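AF1502 (Archaeoglobus fulgidus, PDB 5A1Q) is of unknown function but is a small all-helical STAC protein of a domain family associated with transmembrane solute transport and two-component signal transduction. Local coordinates at residues 13-18 with 60-66; 4-10 with 38-43. All blocks are in the same frame, centred on the assembly; numbering follows the deposited sequence.

Interaction 1 of 2, residues 13-18 with 60-66; sequences ELKKEI and VEIVEER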
loop_
_atom_site.group_PDB
_atom_site.type_symbol
_atom_site.label_atom_id
_atom_site.label_comp_id
_atom_site.label_asym_id
_atom_site.label_seq_id
_atom_site.Cartn_x
_atom_site.Cartn_y
_atom_site.Cartn_z
ATOM N N GLU A 13 -12.178 -0.413 13.802
ATOM C CA GLU A 13 -11.564 -1.721 14.087
ATOM C C GLU A 13 -10.021 -1.617 14.144
ATOM O O GLU A 13 -9.407 -2.238 15.010
ATOM C CB GLU A 13 -11.983 -2.802 13.064
ATOM C CG GLU A 13 -13.449 -3.178 13.120
ATOM C CD GLU A 13 -13.793 -4.180 14.211
ATOM O OE1 GLU A 13 -12.895 -4.633 14.947
ATOM O OE2 GLU A 13 -14.987 -4.524 14.316
ATOM N N LEU A 14 -9.408 -0.843 13.248
ATOM C CA LEU A 14 -7.973 -0.751 13.223
ATOM C C LEU A 14 -7.445 0.008 14.416
ATOM O O LEU A 14 -6.429 -0.372 15.022
ATOM C CB LEU A 14 -7.510 -0.112 11.906
ATOM C CG LEU A 14 -7.665 -0.901 10.605
ATOM C CD1 LEU A 14 -7.552 0.003 9.380
ATOM C CD2 LEU A 14 -6.597 -1.967 10.505
ATOM N N LYS A 15 -8.148 1.068 14.825
ATOM C CA LYS A 15 -7.712 1.847 15.968
ATOM C C LYS A 15 -7.780 1.028 17.238
ATOM O O LYS A 15 -6.919 1.221 18.104
ATOM C CB LYS A 15 -8.555 3.074 16.161
ATOM C CG LYS A 15 -8.293 4.166 15.182
ATOM C CD LYS A 15 -9.273 5.294 15.479
ATOM C CE LYS A 15 -8.705 6.604 15.050
ATOM N NZ LYS A 15 -9.771 7.632 15.233
ATOM N N LYS A 16 -8.764 0.111 17.331
ATOM C CA LYS A 16 -8.836 -0.791 18.484
ATOM C C LYS A 16 -7.519 -1.561 18.667
ATOM O O LYS A 16 -7.104 -1.821 19.814
ATOM C CB LYS A 16 -10.021 -1.755 18.324
ATOM C CG LYS A 16 -10.576 -2.358 19.598
ATOM C CD LYS A 16 -12.094 -2.391 19.553
ATOM C CE LYS A 16 -12.687 -1.009 19.818
ATOM N NZ LYS A 16 -14.109 -0.899 19.393
ATOM N N GLU A 17 -6.903 -1.995 17.571
ATOM C CA GLU A 17 -5.656 -2.779 17.617
ATOM C C GLU A 17 -4.348 -1.935 17.645
ATOM O O GLU A 17 -3.414 -2.240 18.408
ATOM C CB GLU A 17 -5.630 -3.752 16.424
ATOM C CG GLU A 17 -6.680 -4.846 16.485
ATOM C CD GLU A 17 -6.500 -5.704 17.712
ATOM O OE1 GLU A 17 -5.353 -6.101 17.986
ATOM O OE2 GLU A 17 -7.487 -5.918 18.426
ATOM N N ILE A 18 -4.319 -0.850 16.877
ATOM C CA ILE A 18 -3.106 -0.121 16.456
ATOM C C ILE A 18 -3.011 1.296 17.110
ATOM O O ILE A 18 -1.936 1.939 17.120
ATOM C CB ILE A 18 -3.064 -0.038 14.899
ATOM C CG1 ILE A 18 -2.725 -1.449 14.275
ATOM C CG2 ILE A 18 -2.109 0.989 14.369
ATOM C CD1 ILE A 18 -3.233 -1.584 12.830
ATOM N N VAL A 60 -3.419 -6.365 11.945
ATOM C CA VAL A 60 -4.320 -6.371 10.786
ATOM C C VAL A 60 -4.987 -7.749 10.622
ATOM O O VAL A 60 -6.179 -7.818 10.267
ATOM C CB VAL A 60 -3.554 -5.923 9.515
ATOM C CG1 VAL A 60 -4.452 -6.046 8.281
ATOM C CG2 VAL A 60 -2.999 -4.549 9.723
ATOM N N GLU A 61 -4.270 -8.853 10.896
ATOM C CA GLU A 61 -4.780 -10.208 10.833
ATOM C C GLU A 61 -5.947 -10.295 11.835
ATOM O O GLU A 61 -7.005 -10.871 11.546
ATOM C CB GLU A 61 -3.637 -11.245 11.146
ATOM C CG GLU A 61 -2.632 -11.415 9.977
ATOM C CD GLU A 61 -1.338 -12.233 10.171
ATOM O OE1 GLU A 61 -0.812 -12.421 11.302
ATOM O OE2 GLU A 61 -0.799 -12.670 9.115
ATOM N N ILE A 62 -5.752 -9.731 13.032
ATOM C CA ILE A 62 -6.820 -9.746 14.063
ATOM C C ILE A 62 -8.092 -8.990 13.538
ATOM O O ILE A 62 -9.207 -9.506 13.662
ATOM C CB ILE A 62 -6.306 -9.190 15.414
ATOM C CG1 ILE A 62 -5.316 -10.198 15.991
ATOM C CG2 ILE A 62 -7.530 -8.912 16.324
ATOM C CD1 ILE A 62 -4.557 -9.700 17.186
ATOM N N VAL A 63 -7.890 -7.814 12.925
ATOM C CA VAL A 63 -9.059 -7.103 12.332
ATOM C C VAL A 63 -9.718 -7.930 11.272
ATOM O O VAL A 63 -10.930 -8.086 11.285
ATOM C CB VAL A 63 -8.608 -5.770 11.713
ATOM C CG1 VAL A 63 -9.763 -5.075 10.973
ATOM C CG2 VAL A 63 -8.100 -4.831 12.775
ATOM N N GLU A 64 -8.923 -8.519 10.377
ATOM C CA GLU A 64 -9.526 -9.404 9.349
ATOM C C GLU A 64 -10.355 -10.517 9.950
ATOM O O GLU A 64 -11.477 -10.816 9.535
ATOM C CB GLU A 64 -8.458 -10.024 8.473
ATOM C CG GLU A 64 -7.762 -9.006 7.592
ATOM C CD GLU A 64 -7.320 -9.567 6.254
ATOM O OE1 GLU A 64 -8.020 -10.437 5.700
ATOM O OE2 GLU A 64 -6.281 -9.104 5.739
ATOM N N GLU A 65 -9.796 -11.166 10.972
ATOM C CA GLU A 65 -10.461 -12.234 11.632
ATOM C C GLU A 65 -11.804 -11.830 12.267
ATOM O O GLU A 65 -12.788 -12.542 12.127
ATOM C CB GLU A 65 -9.511 -12.837 12.711
ATOM C CG GLU A 65 -8.517 -13.834 12.106
ATOM C CD GLU A 65 -7.324 -14.141 13.026
ATOM O OE1 GLU A 65 -7.316 -13.627 14.167
ATOM O OE2 GLU A 65 -6.379 -14.842 12.572
ATOM N N ARG A 66 -11.802 -10.652 12.886
ATOM C CA ARG A 66 -13.007 -10.107 13.538
ATOM C C ARG A 66 -14.070 -9.760 12.512
ATOM O O ARG A 66 -15.274 -9.961 12.771
ATOM C CB ARG A 66 -12.665 -8.832 14.324
ATOM C CG ARG A 66 -12.117 -9.173 15.711
ATOM C CD ARG A 66 -11.388 -8.021 16.381
ATOM N NE ARG A 66 -10.726 -8.463 17.631
ATOM C CZ ARG A 66 -10.072 -7.655 18.474
ATOM N NH1 ARG A 66 -9.983 -6.339 18.221
ATOM N NH2 ARG A 66 -9.500 -8.157 19.580
HETATM O O HOH W 1 -10.547 -4.852 15.698
#

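Interaction 2 of 2, residues 4-10 with 38-43; sequences MITYKKL and VDDSNY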
loop_
_atom_site.group_PDB
_atom_site.type_symbol
_atom_site.label_atom_id
_atom_site.label_comp_id
_atom_site.label_asym_id
_atom_site.label_seq_id
_atom_site.Cartn_x
_atom_site.Cartn_y
_atom_site.Cartn_z
HETATM N N MSE A 4 -22.814 -3.588 5.979
HETATM C CA MSE A 4 -21.790 -3.106 5.029
HETATM C C MSE A 4 -20.567 -2.501 5.717
HETATM O O MSE A 4 -20.725 -1.771 6.697
HETATM C CB MSE A 4 -22.390 -1.984 4.185
HETATM C CG MSE A 4 -23.313 -2.546 3.106
HETATM SE SE MSE A 4 -24.136 -1.079 2.061
HETATM C CE MSE A 4 -22.948 0.433 2.525
ATOM N N ILE A 5 -19.353 -2.798 5.230
ATOM C CA ILE A 5 -18.135 -2.226 5.780
ATOM C C ILE A 5 -18.108 -0.749 5.304
ATOM O O ILE A 5 -18.437 -0.456 4.151
ATOM C CB ILE A 5 -16.862 -3.012 5.342
ATOM C CG1 ILE A 5 -17.010 -4.503 5.772
ATOM C CG2 ILE A 5 -15.585 -2.471 6.011
ATOM C CD1 ILE A 5 -17.286 -4.730 7.260
ATOM N N THR A 6 -17.755 0.159 6.210
ATOM C CA THR A 6 -17.596 1.583 5.899
ATOM C C THR A 6 -16.182 2.018 6.311
ATOM O O THR A 6 -15.445 1.341 7.063
ATOM C CB THR A 6 -18.635 2.409 6.654
ATOM O OG1 THR A 6 -18.405 2.228 8.063
ATOM C CG2 THR A 6 -20.031 2.017 6.285
ATOM N N TYR A 7 -15.783 3.212 5.854
ATOM C CA TYR A 7 -14.594 3.796 6.369
ATOM C C TYR A 7 -14.580 3.907 7.929
ATOM O O TYR A 7 -13.588 3.545 8.573
ATOM C CB TYR A 7 -14.368 5.174 5.738
ATOM C CG TYR A 7 -13.188 5.919 6.316
ATOM C CD1 TYR A 7 -13.339 6.809 7.402
ATOM C CD2 TYR A 7 -11.992 5.845 5.723
ATOM C CE1 TYR A 7 -12.232 7.504 7.908
ATOM C CE2 TYR A 7 -10.843 6.465 6.266
ATOM C CZ TYR A 7 -10.995 7.344 7.318
ATOM O OH TYR A 7 -9.901 8.012 7.787
ATOM N N LYS A 8 -15.664 4.402 8.506
ATOM C CA LYS A 8 -15.731 4.541 9.954
ATOM C C LYS A 8 -15.548 3.178 10.625
ATOM O O LYS A 8 -14.798 3.034 11.621
ATOM C CB LYS A 8 -17.033 5.170 10.379
ATOM C CG LYS A 8 -17.190 5.364 11.894
ATOM N N LYS A 9 -16.223 2.162 10.096
ATOM C CA LYS A 9 -16.142 0.834 10.695
ATOM C C LYS A 9 -14.681 0.297 10.628
ATOM O O LYS A 9 -14.136 -0.193 11.650
ATOM C CB LYS A 9 -17.164 -0.127 10.045
ATOM C CG LYS A 9 -16.963 -1.578 10.398
ATOM C CD LYS A 9 -17.440 -1.855 11.796
ATOM C CE LYS A 9 -17.727 -3.334 11.971
ATOM N NZ LYS A 9 -17.804 -3.705 13.412
ATOM N N LEU A 10 -14.020 0.419 9.466
ATOM C CA LEU A 10 -12.754 -0.138 9.265
ATOM C C LEU A 10 -11.723 0.646 10.125
ATOM O O LEU A 10 -10.881 0.041 10.794
ATOM C CB LEU A 10 -12.442 -0.154 7.764
ATOM C CG LEU A 10 -11.117 -0.758 7.443
ATOM C CD1 LEU A 10 -11.141 -2.215 7.902
ATOM C CD2 LEU A 10 -10.788 -0.667 5.973
ATOM N N VAL A 38 -14.274 3.266 1.369
ATOM C CA VAL A 38 -14.159 1.902 1.839
ATOM C C VAL A 38 -15.525 1.279 1.682
ATOM O O VAL A 38 -16.542 1.843 2.114
ATOM C CB VAL A 38 -13.710 1.813 3.343
ATOM C CG1 VAL A 38 -13.647 0.370 3.784
ATOM C CG2 VAL A 38 -12.361 2.461 3.500
ATOM N N ASP A 39 -15.563 0.087 1.059
ATOM C CA ASP A 39 -16.813 -0.628 0.914
ATOM C C ASP A 39 -16.590 -2.150 0.854
ATOM O O ASP A 39 -15.461 -2.599 1.029
ATOM C CB ASP A 39 -17.594 -0.154 -0.325
ATOM C CG ASP A 39 -16.827 -0.343 -1.632
ATOM O OD1 ASP A 39 -15.938 -1.220 -1.763
ATOM O OD2 ASP A 39 -17.112 0.429 -2.569
ATOM N N ASP A 40 -17.702 -2.901 0.731
ATOM C CA ASP A 40 -17.559 -4.375 0.724
ATOM C C ASP A 40 -16.643 -4.864 -0.394
ATOM O O ASP A 40 -15.978 -5.903 -0.265
ATOM C CB ASP A 40 -18.893 -5.042 0.617
ATOM C CG ASP A 40 -19.747 -4.916 1.883
ATOM O OD1 ASP A 40 -19.174 -4.726 2.990
ATOM O OD2 ASP A 40 -20.998 -5.090 1.698
ATOM N N SER A 41 -16.601 -4.122 -1.492
ATOM C CA SER A 41 -15.823 -4.575 -2.645
ATOM C C SER A 41 -14.330 -4.392 -2.481
ATOM O O SER A 41 -13.585 -5.120 -3.148
ATOM C CB SER A 41 -16.218 -3.858 -3.952
ATOM O OG SER A 41 -17.567 -4.083 -4.360
ATOM N N ASN A 42 -13.874 -3.443 -1.635
ATOM C CA ASN A 42 -12.445 -3.084 -1.604
ATOM C C ASN A 42 -11.761 -3.229 -0.288
ATOM O O ASN A 42 -10.524 -3.076 -0.186
ATOM C CB ASN A 42 -12.233 -1.670 -2.200
ATOM C CG ASN A 42 -12.757 -0.555 -1.308
ATOM O OD1 ASN A 42 -13.067 -0.749 -0.134
ATOM N ND2 ASN A 42 -12.799 0.641 -1.853
ATOM N N TYR A 43 -12.512 -3.506 0.809
ATOM C CA TYR A 43 -11.853 -3.529 2.091
ATOM C C TYR A 43 -10.799 -4.598 2.269
ATOM O O TYR A 43 -9.815 -4.351 2.959
ATOM C CB TYR A 43 -12.854 -3.575 3.275
ATOM C CG TYR A 43 -13.492 -4.906 3.591
ATOM C CD1 TYR A 43 -14.441 -5.392 2.786
ATOM C CD2 TYR A 43 -13.075 -5.658 4.686
ATOM C CE1 TYR A 43 -15.095 -6.587 3.023
ATOM C CE2 TYR A 43 -13.731 -6.866 4.995
ATOM C CZ TYR A 43 -14.749 -7.315 4.140
ATOM O OH TYR A 43 -15.403 -8.520 4.292
#

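Interaction 1 of 2, residues 13-18 with 60-66
Glu13, Leu14 and Glu17 of helix 7-18 meet Val60, Ile62, Val63 and Arg66 of helix 57-70, pairing the first and last helices of the four-helix STAC domain. The local axes approach to 9.3 Å, and their directions differ by 140°, so the helices run roughly antiparallel. Val63 sits at the centre. Its CG1 lies 3.8 Å from Glu13 CB, while its CG2 touches Leu14 CD2 at 4.0 Å. Deeper in, Val60 CG2 meets the ends of Leu14 and Ile18, and Val60 also packs on Leu47 and Leu50 of helix 43-51. The outer side is polar. Glu17 bends at chi2 (-61°), which turns its carboxylate back toward Arg66, and the salt bridge from Glu17 OE2 to Arg66 NH1 measures 2.5 Å. OE2 meets the guanidinium obliquely, with the two planes 76° apart; OE1 lies by Ile62 instead. Ile62 CG2 touches both groups: it lies 3.6 Å from Glu17 CD and over one face of the guanidinium, toward its rim. Replacing Glu17 by alanine is likely to leave Arg66 without this carboxylate mate, its guanidinium freer to turn, and to open a gap beside Ile62 CG2. Glu13 OE2 pairs with Lys9, one turn earlier. One water links Glu13 to Arg66: it donates to Glu13 O and OE1, and accepts from Arg66 NH1 at 3.0 Å, in the guanidinium plane.

Interaction 2 of 2, residues 4-10 with 38-43
The Tyr43 ring carries Ile5 CG1 over the centre of one face in a CH-pi contact, 3.8 Å from the centroid and 7° off the normal. Asp40 C lies in plane at its edge. The Tyr7 ring is met at its edge by Val38 CG2, and its OH bonds to Asn27 of helix 22-33. With chi1 of Ile5 at -57°, CG1 stands beside the backbone N and goes over the ring, while CG2, anti to that N, reaches Tyr43 CB and, at 4.1 Å, Val38 CG1. Val38 CG1 also touches Leu10 CD2 at 3.7 Å. These side chains seat the start of helix 7-18 on the loop leading into helix 43-51. Leu67 of helix 57-70 packs on both Ile5 and Tyr43. Thr6 is the N-cap of helix 7-18, its OG1 accepting from Lys9 N. Within the loop, Asp39 N donates to Asn42 OD1 at 2.9 Å. One polar bond joins the segments: Ile5 N gives a nearly straight bond to Asp40 OD1 (3.0 Å), arriving on the syn side but tilted from the carboxylate plane. Selenomethionine Met4 brings CG to 3.7 Å from Asp40 OD2. The contact is thus mainly apolar, and the directional Asp40 bond probably helps set how the N-terminal residues lie on the loop.

Overall arrangement
From the N terminus, the chain passes through 4-10, enters helix 7-18 and reaches 13-18 before turning into helix 22-33. The loop after that helix brings 38-43 back to 4-10, so interaction 2 closes a circuit with 27 residues between its segments. The chain then runs through helix 43-51 into helix 57-70, where 60-66 meets 13-18. Interaction 1 closes this longer circuit, with 41 residues between its segments. The two cross rather than nest, because their segments alternate. Their centres lie about 13 Å apart, and both use helix 7-18. Its beginning is tied to the loop before helix 43-51, and its end to the last helix.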